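Local structure of NADH-rubredoxin oxidoreductase (Clostridium acetobutylicum, 3KLJ) at residues 178-181 with 187-190; 315-320 with 364-369; 321-326 with 346-351; 328-331 with 336-339. The protein catalyses NADH-dependent reduction of rubredoxin through a bound FAD, passing electrons along a chain that detoxifies oxygen in an obligate anaerobe. All coordinates share one frame; numbering follows the deposited sequence. Where two conformers were deposited one is given.

In the fold
Interactions 2, 3 and 4 build on one antiparallel sheet in the C-terminal domain, whereas interaction 1 joins a loop to the start of helix 188-199 in the NADH-binding domain. Interactions 1 and 2 are surface contacts; interactions 3 and 4 are partly buried. Their chemistry follows their place: a salt bridge and an aromatic face in 1, apolar packing of a helix on the sheet in 2, a buttressed amide-carboxylate bond from a loop in 3, and main-chain pairing of a hairpin, with an arginine-tyrosine bond, in 4. Strand 346-353 of interaction 3 runs beside strand 312-317 of interaction 2, the contact centres about 9 Å apart. Asp187 joins interaction 1 to interaction 4, where the two domains touch.

Interaction 1. Residues 178-181 with 187-190; sequences LEYP and DRDG
Tyr180 and Arg188 bring their CA atoms to 6.3 Å of each other where loop 178-181 passes the first turn of helix 188-199. The phenol ring lies flat against that turn. Arg188 CA sits 3.5 Å from the centroid of the Tyr180 ring, over one face, which is a CH-pi contact, and the arginine side chain then crosses the ring at about a right angle past CE1 and CD1, with Arg188 CB 3.6 Å from Tyr180 CE1. A first torsion of 57° places the Tyr180 CG between its own N and carbonyl carbon, swinging the ring over the helix start.

Past the ring, the extended Arg188 chain carries its guanidinium to Glu179, an acid long enough to meet it. The grip is side-on: Arg188 NE reaches Glu179 OE1 at 2.8 Å, nearly straight at 172°, and Arg188 NH2 reaches Glu179 OE2 at 2.9 Å. Both oxygens lie close to the guanidinium plane, but that plane is turned 50° from the carboxylate, so each oxygen is met from above the carboxylate plane. Arg188 NH1 has a longer salt bridge to Asp189 OD2, at 3.5 Å.

Asp187 caps the helix, its OD2 accepting from Gly190 N at 3.0 Å; glycine, without a side chain, lets this carboxylate come close. The same carboxylate also meets Tyr337 and Arg330 of the C-terminal domain.

The negative charge of Asp187, at the N-cap, would be favoured by the helix dipole. Arg188 packs its first carbons on an aromatic ring and sets its cation between two acids, linking Glu179 and Asp189 in one charge network.

Interaction 2. Residues 315-320 with 364-369; sequences ISCGDI and KAIDSS
Cys317, at the end of strand 312-317, meets Ile366 on the last turn of helix 356-367, and this pair is the close-packed part of the contact. In the conformer described here, Cys317 SG lies 3.6 Å from Ile366 CG2 and is also approached by the end of the other branch, CD1, so the sulfur nests between the two arms of the isoleucine. Cys317 CB adds a contact to Ile366 CD1 at 3.8 Å. A first torsion of -174° sets SG anti to the backbone N and sends it to the helix. Because Cys317 was found in two conformers, these sulfur contacts describe one of them. A small, polarisable side chain suits close packing against the isoleucine, and branched Ile366 spreads further over the sheet, touching Ile347 and Ala350 of the adjoining strand.

The other side is loose. Asp367 OD1 comes no nearer than 4.0 Å to Cys317 SG, with no bond between them, and its carboxylate lies toward solvent, as suits an acid on the outer side of a helix. Gly318 leaves the strand with a positive phi of 78°, a conformation easiest for a residue without a side chain.

Near its C-terminal end the helix is closed off. Lys364 O takes both the backbone N and OG of Ser368, each at 2.7 Å, while Ser369, with positive phi, bonds its N back to Ile366 O at 3.0 Å. This is a Schellman motif, and the whole contact is a helix end packed on one face of an antiparallel sheet, in the C-terminal domain found in rubredoxin reductases.

Interaction 3. Residues 321-326 with 346-351; sequences ENNKPS and KIDAAA
Asn323 reaches across to Asp348 with its amide nitrogen: ND2 of Asn323 donates to OD2 of Asp348 at 2.8 Å, with an N-H...O angle of 143°, so the bond is clearly bent. The nitrogen approaches the anti side of the oxygen, only 16° out of the carboxylate plane, although the two flat groups themselves are turned 63° apart. Asn323 ND2 also rests on Ala349, 3.4 Å from its CB; the amide nitrogen lies against this methyl, a small group. With CG of Asn323 anti to the backbone N, the amide extends from the loop toward the strand.

The next shell fixes both partners. Asn323 ND2 also donates to Asp319 O, within the same loop, so one amide nitrogen ties the turn after strand 312-317 both to itself and to the sheet. Asp348 OD2 in turn forms a salt bridge with Lys343 on the adjacent strand. The Asn323 side chain packs against Met341 as well.

The backbone explains why two successive strand residues serve one side. Asp348 and Ala349 together face Met341 in a classic beta bulge. In a regular strand neighbouring residues point to opposite faces, but here the bulge lets both turn toward loop 321-326.

Asparagine suits this place as a neutral group whose amide nitrogen can serve two acceptors. An aspartate met by an amide and a lysine would most likely remain ionised, with its charge probably offset by the lysine and stabilised by the amide donor.

Interaction 4. Residues 328-331 with 336-339; sequences VFRS and KYIV
Tyr337 OH is held by two groups: Arg330 NE donates to it at 2.9 Å, and Asp187 of the NADH-binding region is hydrogen-bonded to it as well. The hydroxyl lies in the guanidinium plane, but the arginine bond is bent to 138°, consistent with NE also facing Asp189 in a salt bridge. A bend at chi3 (-69°) turns the Arg330 chain so that its CG and CD lie beside the tyrosine, with CG 3.7 Å from Tyr337 CE1. Arg330 pairs with Asp187 too, so a long cation with several N-H groups suits this junction of domains.

Beside this polar cluster the main chains hold the two strands together. Ser331 N donates to Ile338 O and Ile338 N to Ser331 O, both at 2.8 Å, making a hydrogen-bonded pair. The neighbouring Arg330 and Val339 form a non-hydrogen-bonded pair with CA atoms 4.4 Å apart. Val339 CG2 packs on Val328 CG1 at 4.1 Å, beta-branched residues fitting an extended strand.

Strands 328-331 and 337-339 run at 178° to each other. They form an antiparallel beta hairpin, with strand 327-332 outermost in the sheet of the C-terminal domain.

Interaction 1. Residues 178-181 with 187-190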
loop_
_atom_site.group_PDB
_atom_site.type_symbol
_atom_site.label_atom_id
_atom_site.label_comp_id
_atom_site.label_asym_id
_atom_site.label_seq_id
_atom_site.Cartn_x
_atom_site.Cartn_y
_atom_site.Cartn_z
ATOM N N LEU A 178 -4.145 -18.450 9.442
ATOM C CA LEU A 178 -4.602 -19.423 8.446
ATOM C C LEU A 178 -3.528 -20.470 8.157
ATOM O O LEU A 178 -2.442 -20.435 8.756
ATOM C CB LEU A 178 -5.036 -18.725 7.145
ATOM C CG LEU A 178 -6.143 -17.663 7.223
ATOM C CD1 LEU A 178 -6.461 -17.115 5.834
ATOM C CD2 LEU A 178 -7.409 -18.201 7.886
ATOM N N GLU A 179 -3.841 -21.406 7.256
ATOM C CA GLU A 179 -2.941 -22.506 6.927
ATOM C C GLU A 179 -1.783 -22.073 6.030
ATOM O O GLU A 179 -0.721 -22.688 6.054
ATOM C CB GLU A 179 -3.708 -23.661 6.264
ATOM C CG GLU A 179 -2.976 -25.011 6.329
ATOM C CD GLU A 179 -3.648 -26.104 5.514
ATOM O OE1 GLU A 179 -4.674 -25.826 4.865
ATOM O OE2 GLU A 179 -3.154 -27.256 5.531
ATOM N N TYR A 180 -1.987 -21.024 5.236
ATOM C CA TYR A 180 -0.999 -20.634 4.238
ATOM C C TYR A 180 -0.935 -19.118 4.081
ATOM O O TYR A 180 -1.932 -18.433 4.318
ATOM C CB TYR A 180 -1.319 -21.287 2.881
ATOM C CG TYR A 180 -2.696 -20.952 2.368
ATOM C CD1 TYR A 180 -3.804 -21.703 2.759
ATOM C CD2 TYR A 180 -2.895 -19.874 1.497
ATOM C CE1 TYR A 180 -5.075 -21.394 2.308
ATOM C CE2 TYR A 180 -4.168 -19.558 1.031
ATOM C CZ TYR A 180 -5.254 -20.322 1.448
ATOM O OH TYR A 180 -6.517 -20.025 0.994
ATOM N N PRO A 181 0.228 -18.587 3.664
ATOM C CA PRO A 181 0.297 -17.126 3.574
ATOM C C PRO A 181 -0.324 -16.603 2.272
ATOM O O PRO A 181 -0.551 -17.371 1.320
ATOM C CB PRO A 181 1.802 -16.861 3.578
ATOM C CG PRO A 181 2.369 -18.071 2.831
ATOM C CD PRO A 181 1.508 -19.223 3.289
ATOM N N ASP A 187 -4.145 -19.201 -4.138
ATOM C CA ASP A 187 -4.936 -20.318 -3.602
ATOM C C ASP A 187 -4.120 -21.057 -2.543
ATOM O O ASP A 187 -2.971 -20.681 -2.266
ATOM C CB ASP A 187 -5.475 -21.258 -4.704
ATOM C CG ASP A 187 -4.374 -21.983 -5.496
ATOM O OD1 ASP A 187 -4.691 -23.046 -6.075
ATOM O OD2 ASP A 187 -3.214 -21.519 -5.557
ATOM N N ARG A 188 -4.707 -22.095 -1.943
ATOM C CA ARG A 188 -4.038 -22.808 -0.865
ATOM C C ARG A 188 -2.708 -23.391 -1.334
ATOM O O ARG A 188 -1.676 -23.202 -0.679
ATOM C CB ARG A 188 -4.938 -23.903 -0.278
ATOM C CG ARG A 188 -4.258 -24.739 0.781
ATOM C CD ARG A 188 -5.163 -25.877 1.272
ATOM N NE ARG A 188 -4.473 -26.716 2.243
ATOM C CZ ARG A 188 -3.728 -27.772 1.924
ATOM N NH1 ARG A 188 -3.567 -28.118 0.649
ATOM N NH2 ARG A 188 -3.136 -28.482 2.886
ATOM N N ASP A 189 -2.745 -24.095 -2.459
ATOM C CA ASP A 189 -1.571 -24.777 -3.008
ATOM C C ASP A 189 -0.484 -23.753 -3.394
ATOM O O ASP A 189 0.706 -24.013 -3.236
ATOM C CB ASP A 189 -1.956 -25.634 -4.224
ATOM C CG ASP A 189 -2.950 -26.764 -3.885
ATOM O OD1 ASP A 189 -3.568 -27.308 -4.815
ATOM O OD2 ASP A 189 -3.123 -27.126 -2.706
ATOM N N GLY A 190 -0.903 -22.594 -3.894
ATOM C CA GLY A 190 0.036 -21.496 -4.203
ATOM C C GLY A 190 0.750 -21.010 -2.954
ATOM O O GLY A 190 1.976 -20.890 -2.935
#

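Interaction 2. Residues 315-320 with 364-369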
loop_
_atom_site.group_PDB
_atom_site.type_symbol
_atom_site.label_atom_id
_atom_site.label_comp_id
_atom_site.label_asym_id
_atom_site.label_seq_id
_atom_site.Cartn_x
_atom_site.Cartn_y
_atom_site.Cartn_z
ATOM N N ILE A 315 2.898 -12.735 -9.426
ATOM C CA ILE A 315 1.844 -11.885 -9.966
ATOM C C ILE A 315 0.487 -12.564 -9.795
ATOM O O ILE A 315 0.327 -13.755 -10.089
ATOM C CB ILE A 315 2.084 -11.370 -11.444
ATOM C CG1 ILE A 315 1.289 -12.159 -12.469
ATOM C CG2 ILE A 315 3.580 -11.282 -11.829
ATOM C CD1 ILE A 315 0.022 -11.483 -12.859
ATOM N N SER A 316 -0.474 -11.794 -9.300
ATOM C CA SER A 316 -1.800 -12.308 -9.004
ATOM C C SER A 316 -2.830 -11.392 -9.628
ATOM O O SER A 316 -2.707 -10.167 -9.532
ATOM C CB SER A 316 -2.012 -12.409 -7.487
ATOM O OG SER A 316 -3.312 -12.892 -7.200
ATOM N N CYS A 317 -3.851 -11.993 -10.236
ATOM C CA CYS A 317 -4.850 -11.235 -10.984
ATOM C C CYS A 317 -6.265 -11.740 -10.755
ATOM O O CYS A 317 -6.530 -12.932 -10.847
ATOM C CB CYS A 317 -4.535 -11.260 -12.480
ATOM S SG CYS A 317 -5.622 -10.206 -13.478
ATOM N N GLY A 318 -7.168 -10.807 -10.473
ATOM C CA GLY A 318 -8.576 -11.122 -10.273
ATOM C C GLY A 318 -8.839 -11.715 -8.909
ATOM O O GLY A 318 -7.911 -11.929 -8.129
ATOM N N ASP A 319 -10.114 -11.981 -8.632
ATOM C CA ASP A 319 -10.560 -12.503 -7.343
ATOM C C ASP A 319 -10.158 -13.967 -7.142
ATOM O O ASP A 319 -10.931 -14.878 -7.438
ATOM C CB ASP A 319 -12.082 -12.324 -7.207
ATOM C CG ASP A 319 -12.637 -12.898 -5.909
ATOM O OD1 ASP A 319 -12.011 -12.710 -4.841
ATOM O OD2 ASP A 319 -13.714 -13.532 -5.958
ATOM N N ILE A 320 -8.941 -14.177 -6.642
ATOM C CA ILE A 320 -8.439 -15.519 -6.323
ATOM C C ILE A 320 -9.100 -16.088 -5.061
ATOM O O ILE A 320 -9.502 -17.254 -5.034
ATOM C CB ILE A 320 -6.888 -15.538 -6.144
ATOM C CG1 ILE A 320 -6.163 -15.146 -7.438
ATOM C CG2 ILE A 320 -6.405 -16.906 -5.680
ATOM C CD1 ILE A 320 -6.039 -16.264 -8.482
ATOM N N LYS A 364 -2.849 -10.017 -19.046
ATOM C CA LYS A 364 -3.346 -9.399 -20.278
ATOM C C LYS A 364 -4.602 -10.111 -20.780
ATOM O O LYS A 364 -5.598 -9.463 -21.102
ATOM C CB LYS A 364 -2.259 -9.388 -21.362
ATOM C CG LYS A 364 -1.272 -8.219 -21.262
ATOM C CD LYS A 364 -0.156 -8.331 -22.299
ATOM C CE LYS A 364 0.517 -6.993 -22.578
ATOM N NZ LYS A 364 1.283 -6.464 -21.410
ATOM N N ALA A 365 -4.545 -11.444 -20.825
ATOM C CA ALA A 365 -5.692 -12.278 -21.196
ATOM C C ALA A 365 -6.927 -12.005 -20.333
ATOM O O ALA A 365 -8.027 -11.844 -20.862
ATOM C CB ALA A 365 -5.319 -13.753 -21.133
ATOM N N ILE A 366 -6.737 -11.971 -19.012
ATOM C CA ILE A 366 -7.807 -11.619 -18.070
ATOM C C ILE A 366 -8.329 -10.205 -18.339
ATOM O O ILE A 366 -9.533 -10.012 -18.548
ATOM C CB ILE A 366 -7.336 -11.740 -16.601
ATOM C CG1 ILE A 366 -7.102 -13.213 -16.247
ATOM C CG2 ILE A 366 -8.359 -11.119 -15.645
ATOM C CD1 ILE A 366 -6.181 -13.436 -15.077
ATOM N N ASP A 367 -7.415 -9.232 -18.341
ATOM C CA ASP A 367 -7.760 -7.813 -18.510
ATOM C C ASP A 367 -8.464 -7.528 -19.830
ATOM O O ASP A 367 -9.457 -6.803 -19.854
ATOM C CB ASP A 367 -6.521 -6.921 -18.373
ATOM C CG ASP A 367 -6.075 -6.744 -16.929
ATOM O OD1 ASP A 367 -6.720 -7.296 -16.004
ATOM O OD2 ASP A 367 -5.063 -6.041 -16.711
ATOM N N SER A 368 -7.952 -8.103 -20.919
ATOM C CA SER A 368 -8.547 -7.931 -22.254
ATOM C C SER A 368 -9.757 -8.843 -22.462
ATOM O O SER A 368 -10.429 -8.760 -23.490
ATOM C CB SER A 368 -7.507 -8.180 -23.351
ATOM O OG SER A 368 -7.074 -9.535 -23.335
ATOM N N SER A 369 -10.016 -9.714 -21.486
ATOM C CA SER A 369 -11.166 -10.625 -21.484
ATOM C C SER A 369 -11.172 -11.533 -22.715
ATOM O O SER A 369 -12.180 -11.661 -23.419
ATOM C CB SER A 369 -12.481 -9.845 -21.331
ATOM O OG SER A 369 -13.600 -10.712 -21.315
#

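Interaction 3. Residues 321-326 with 346-351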
loop_
_atom_site.group_PDB
_atom_site.type_symbol
_atom_site.label_atom_id
_atom_site.label_comp_id
_atom_site.label_asym_id
_atom_site.label_seq_id
_atom_site.Cartn_x
_atom_site.Cartn_y
_atom_site.Cartn_z
ATOM N N GLU A 321 -9.219 -15.265 -4.021
ATOM C CA GLU A 321 -9.631 -15.755 -2.698
ATOM C C GLU A 321 -11.009 -16.436 -2.657
ATOM O O GLU A 321 -11.157 -17.503 -2.055
ATOM C CB GLU A 321 -9.555 -14.640 -1.651
ATOM C CG GLU A 321 -9.735 -15.134 -0.217
ATOM C CD GLU A 321 -9.683 -14.023 0.818
ATOM O OE1 GLU A 321 -9.574 -14.352 2.019
ATOM O OE2 GLU A 321 -9.750 -12.831 0.441
ATOM N N ASN A 322 -12.006 -15.823 -3.289
ATOM C CA ASN A 322 -13.373 -16.349 -3.243
ATOM C C ASN A 322 -13.893 -16.810 -4.608
ATOM O O ASN A 322 -15.105 -16.890 -4.829
ATOM C CB ASN A 322 -14.326 -15.311 -2.640
ATOM C CG ASN A 322 -13.906 -14.859 -1.254
ATOM O OD1 ASN A 322 -13.940 -13.667 -0.949
ATOM N ND2 ASN A 322 -13.512 -15.810 -0.404
ATOM N N ASN A 323 -12.977 -17.121 -5.519
ATOM C CA ASN A 323 -13.371 -17.505 -6.869
ATOM C C ASN A 323 -14.187 -18.789 -6.899
ATOM O O ASN A 323 -13.840 -19.776 -6.237
ATOM C CB ASN A 323 -12.157 -17.630 -7.787
ATOM C CG ASN A 323 -12.492 -17.322 -9.233
ATOM O OD1 ASN A 323 -13.169 -18.100 -9.906
ATOM N ND2 ASN A 323 -12.023 -16.178 -9.719
ATOM N N LYS A 324 -15.293 -18.746 -7.637
ATOM C CA LYS A 324 -16.080 -19.930 -7.956
ATOM C C LYS A 324 -15.945 -20.182 -9.458
ATOM O O LYS A 324 -16.808 -19.776 -10.242
ATOM C CB LYS A 324 -17.550 -19.745 -7.559
ATOM C CG LYS A 324 -17.794 -19.677 -6.055
ATOM C CD LYS A 324 -17.686 -21.045 -5.375
ATOM C CE LYS A 324 -18.996 -21.827 -5.467
ATOM N NZ LYS A 324 -19.081 -22.918 -4.450
ATOM N N PRO A 325 -14.847 -20.845 -9.866
ATOM C CA PRO A 325 -14.605 -21.054 -11.283
ATOM C C PRO A 325 -15.316 -22.294 -11.810
ATOM O O PRO A 325 -15.679 -23.185 -11.032
ATOM C CB PRO A 325 -13.087 -21.249 -11.348
ATOM C CG PRO A 325 -12.714 -21.810 -10.016
ATOM C CD PRO A 325 -13.803 -21.473 -9.032
ATOM N N SER A 326 -15.514 -22.334 -13.123
ATOM C CA SER A 326 -16.039 -23.518 -13.792
ATOM C C SER A 326 -14.936 -24.558 -13.959
ATOM O O SER A 326 -15.205 -25.760 -13.920
ATOM C CB SER A 326 -16.654 -23.154 -15.150
ATOM O OG SER A 326 -15.847 -22.225 -15.850
ATOM N N LYS A 346 -13.403 -17.967 -20.486
ATOM C CA LYS A 346 -12.588 -16.809 -20.159
ATOM C C LYS A 346 -11.743 -17.103 -18.930
ATOM O O LYS A 346 -12.159 -17.860 -18.058
ATOM C CB LYS A 346 -13.482 -15.589 -19.919
ATOM C CG LYS A 346 -14.426 -15.295 -21.084
ATOM C CD LYS A 346 -14.903 -13.859 -21.092
ATOM C CE LYS A 346 -15.452 -13.487 -22.459
ATOM N NZ LYS A 346 -15.725 -12.031 -22.585
ATOM N N ILE A 347 -10.544 -16.529 -18.873
ATOM C CA ILE A 347 -9.755 -16.594 -17.654
ATOM C C ILE A 347 -10.241 -15.469 -16.736
ATOM O O ILE A 347 -10.174 -14.288 -17.099
ATOM C CB ILE A 347 -8.240 -16.481 -17.915
ATOM C CG1 ILE A 347 -7.780 -17.545 -18.918
ATOM C CG2 ILE A 347 -7.465 -16.599 -16.606
ATOM C CD1 ILE A 347 -6.336 -17.395 -19.354
ATOM N N ASP A 348 -10.756 -15.854 -15.570
ATOM C CA ASP A 348 -11.302 -14.915 -14.594
ATOM C C ASP A 348 -10.264 -14.511 -13.553
ATOM O O ASP A 348 -10.282 -13.386 -13.053
ATOM C CB ASP A 348 -12.517 -15.530 -13.885
ATOM C CG ASP A 348 -13.227 -14.544 -12.962
ATOM O OD1 ASP A 348 -13.714 -13.510 -13.453
ATOM O OD2 ASP A 348 -13.304 -14.806 -11.745
ATOM N N ALA A 349 -9.373 -15.437 -13.218
ATOM C CA ALA A 349 -8.351 -15.189 -12.208
ATOM C C ALA A 349 -7.163 -16.105 -12.409
ATOM O O ALA A 349 -7.303 -17.238 -12.882
ATOM C CB ALA A 349 -8.915 -15.358 -10.807
ATOM N N ALA A 350 -5.988 -15.597 -12.059
ATOM C CA ALA A 350 -4.754 -16.354 -12.192
ATOM C C ALA A 350 -3.685 -15.800 -11.276
ATOM O O ALA A 350 -3.652 -14.588 -11.003
ATOM C CB ALA A 350 -4.267 -16.324 -13.626
ATOM N N ALA A 351 -2.799 -16.684 -10.825
ATOM C CA ALA A 351 -1.598 -16.267 -10.128
ATOM C C ALA A 351 -0.424 -17.121 -10.570
ATOM O O ALA A 351 -0.577 -18.313 -10.853
ATOM C CB ALA A 351 -1.796 -16.351 -8.593
#

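Interaction 4. Residues 328-331 with 336-339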
loop_
_atom_site.group_PDB
_atom_site.type_symbol
_atom_site.label_atom_id
_atom_site.label_comp_id
_atom_site.label_asym_id
_atom_site.label_seq_id
_atom_site.Cartn_x
_atom_site.Cartn_y
_atom_site.Cartn_z
ATOM N N VAL A 328 -10.405 -25.169 -13.166
ATOM C CA VAL A 328 -9.132 -24.747 -12.586
ATOM C C VAL A 328 -7.998 -25.540 -13.213
ATOM O O VAL A 328 -8.026 -26.768 -13.220
ATOM C CB VAL A 328 -9.098 -24.993 -11.042
ATOM C CG1 VAL A 328 -7.703 -24.709 -10.462
ATOM C CG2 VAL A 328 -10.136 -24.153 -10.341
ATOM N N PHE A 329 -7.007 -24.836 -13.744
ATOM C CA PHE A 329 -5.748 -25.456 -14.157
ATOM C C PHE A 329 -4.597 -25.039 -13.239
ATOM O O PHE A 329 -4.334 -23.846 -13.054
ATOM C CB PHE A 329 -5.393 -25.079 -15.590
ATOM C CG PHE A 329 -6.424 -25.468 -16.595
ATOM C CD1 PHE A 329 -6.492 -26.770 -17.066
ATOM C CD2 PHE A 329 -7.315 -24.526 -17.089
ATOM C CE1 PHE A 329 -7.441 -27.135 -18.011
ATOM C CE2 PHE A 329 -8.274 -24.888 -18.039
ATOM C CZ PHE A 329 -8.327 -26.190 -18.500
ATOM N N ARG A 330 -3.897 -26.032 -12.705
ATOM C CA ARG A 330 -2.804 -25.805 -11.781
ATOM C C ARG A 330 -1.549 -26.507 -12.298
ATOM O O ARG A 330 -1.634 -27.588 -12.867
ATOM C CB ARG A 330 -3.198 -26.340 -10.402
ATOM C CG ARG A 330 -2.216 -26.065 -9.278
ATOM C CD ARG A 330 -2.795 -26.493 -7.924
ATOM N NE ARG A 330 -3.919 -25.643 -7.506
ATOM C CZ ARG A 330 -5.210 -25.984 -7.567
ATOM N NH1 ARG A 330 -5.584 -27.181 -8.024
ATOM N NH2 ARG A 330 -6.138 -25.120 -7.161
ATOM N N SER A 331 -0.394 -25.875 -12.101
ATOM C CA SER A 331 0.896 -26.487 -12.403
ATOM C C SER A 331 1.886 -26.184 -11.288
ATOM O O SER A 331 2.070 -25.019 -10.918
ATOM C CB SER A 331 1.441 -25.971 -13.741
ATOM O OG SER A 331 2.767 -26.430 -13.964
ATOM N N LYS A 336 8.544 -22.772 -10.446
ATOM C CA LYS A 336 7.345 -21.962 -10.638
ATOM C C LYS A 336 6.034 -22.643 -10.237
ATOM O O LYS A 336 5.942 -23.863 -10.200
ATOM C CB LYS A 336 7.271 -21.429 -12.078
ATOM C CG LYS A 336 6.959 -22.462 -13.144
ATOM C CD LYS A 336 6.979 -21.847 -14.559
ATOM C CE LYS A 336 8.407 -21.704 -15.086
ATOM N NZ LYS A 336 8.449 -21.156 -16.468
ATOM N N TYR A 337 5.040 -21.826 -9.905
ATOM C CA TYR A 337 3.708 -22.305 -9.598
ATOM C C TYR A 337 2.747 -21.505 -10.453
ATOM O O TYR A 337 2.870 -20.274 -10.572
ATOM C CB TYR A 337 3.370 -22.142 -8.099
ATOM C CG TYR A 337 1.930 -22.500 -7.781
ATOM C CD1 TYR A 337 1.559 -23.825 -7.511
ATOM C CD2 TYR A 337 0.929 -21.527 -7.796
ATOM C CE1 TYR A 337 0.237 -24.165 -7.239
ATOM C CE2 TYR A 337 -0.397 -21.852 -7.528
ATOM C CZ TYR A 337 -0.735 -23.175 -7.246
ATOM O OH TYR A 337 -2.047 -23.505 -6.991
ATOM N N ILE A 338 1.800 -22.209 -11.061
ATOM C CA ILE A 338 0.789 -21.573 -11.899
ATOM C C ILE A 338 -0.583 -22.032 -11.449
ATOM O O ILE A 338 -0.797 -23.220 -11.244
ATOM C CB ILE A 338 0.961 -21.947 -13.387
ATOM C CG1 ILE A 338 2.337 -21.505 -13.894
ATOM C CG2 ILE A 338 -0.196 -21.357 -14.235
ATOM C CD1 ILE A 338 2.804 -22.221 -15.166
ATOM N N VAL A 339 -1.500 -21.084 -11.283
ATOM C CA VAL A 339 -2.909 -21.416 -11.126
ATOM C C VAL A 339 -3.739 -20.507 -12.026
ATOM O O VAL A 339 -3.516 -19.292 -12.101
ATOM C CB VAL A 339 -3.386 -21.426 -9.628
ATOM C CG1 VAL A 339 -3.313 -20.035 -8.983
ATOM C CG2 VAL A 339 -4.786 -22.010 -9.510
#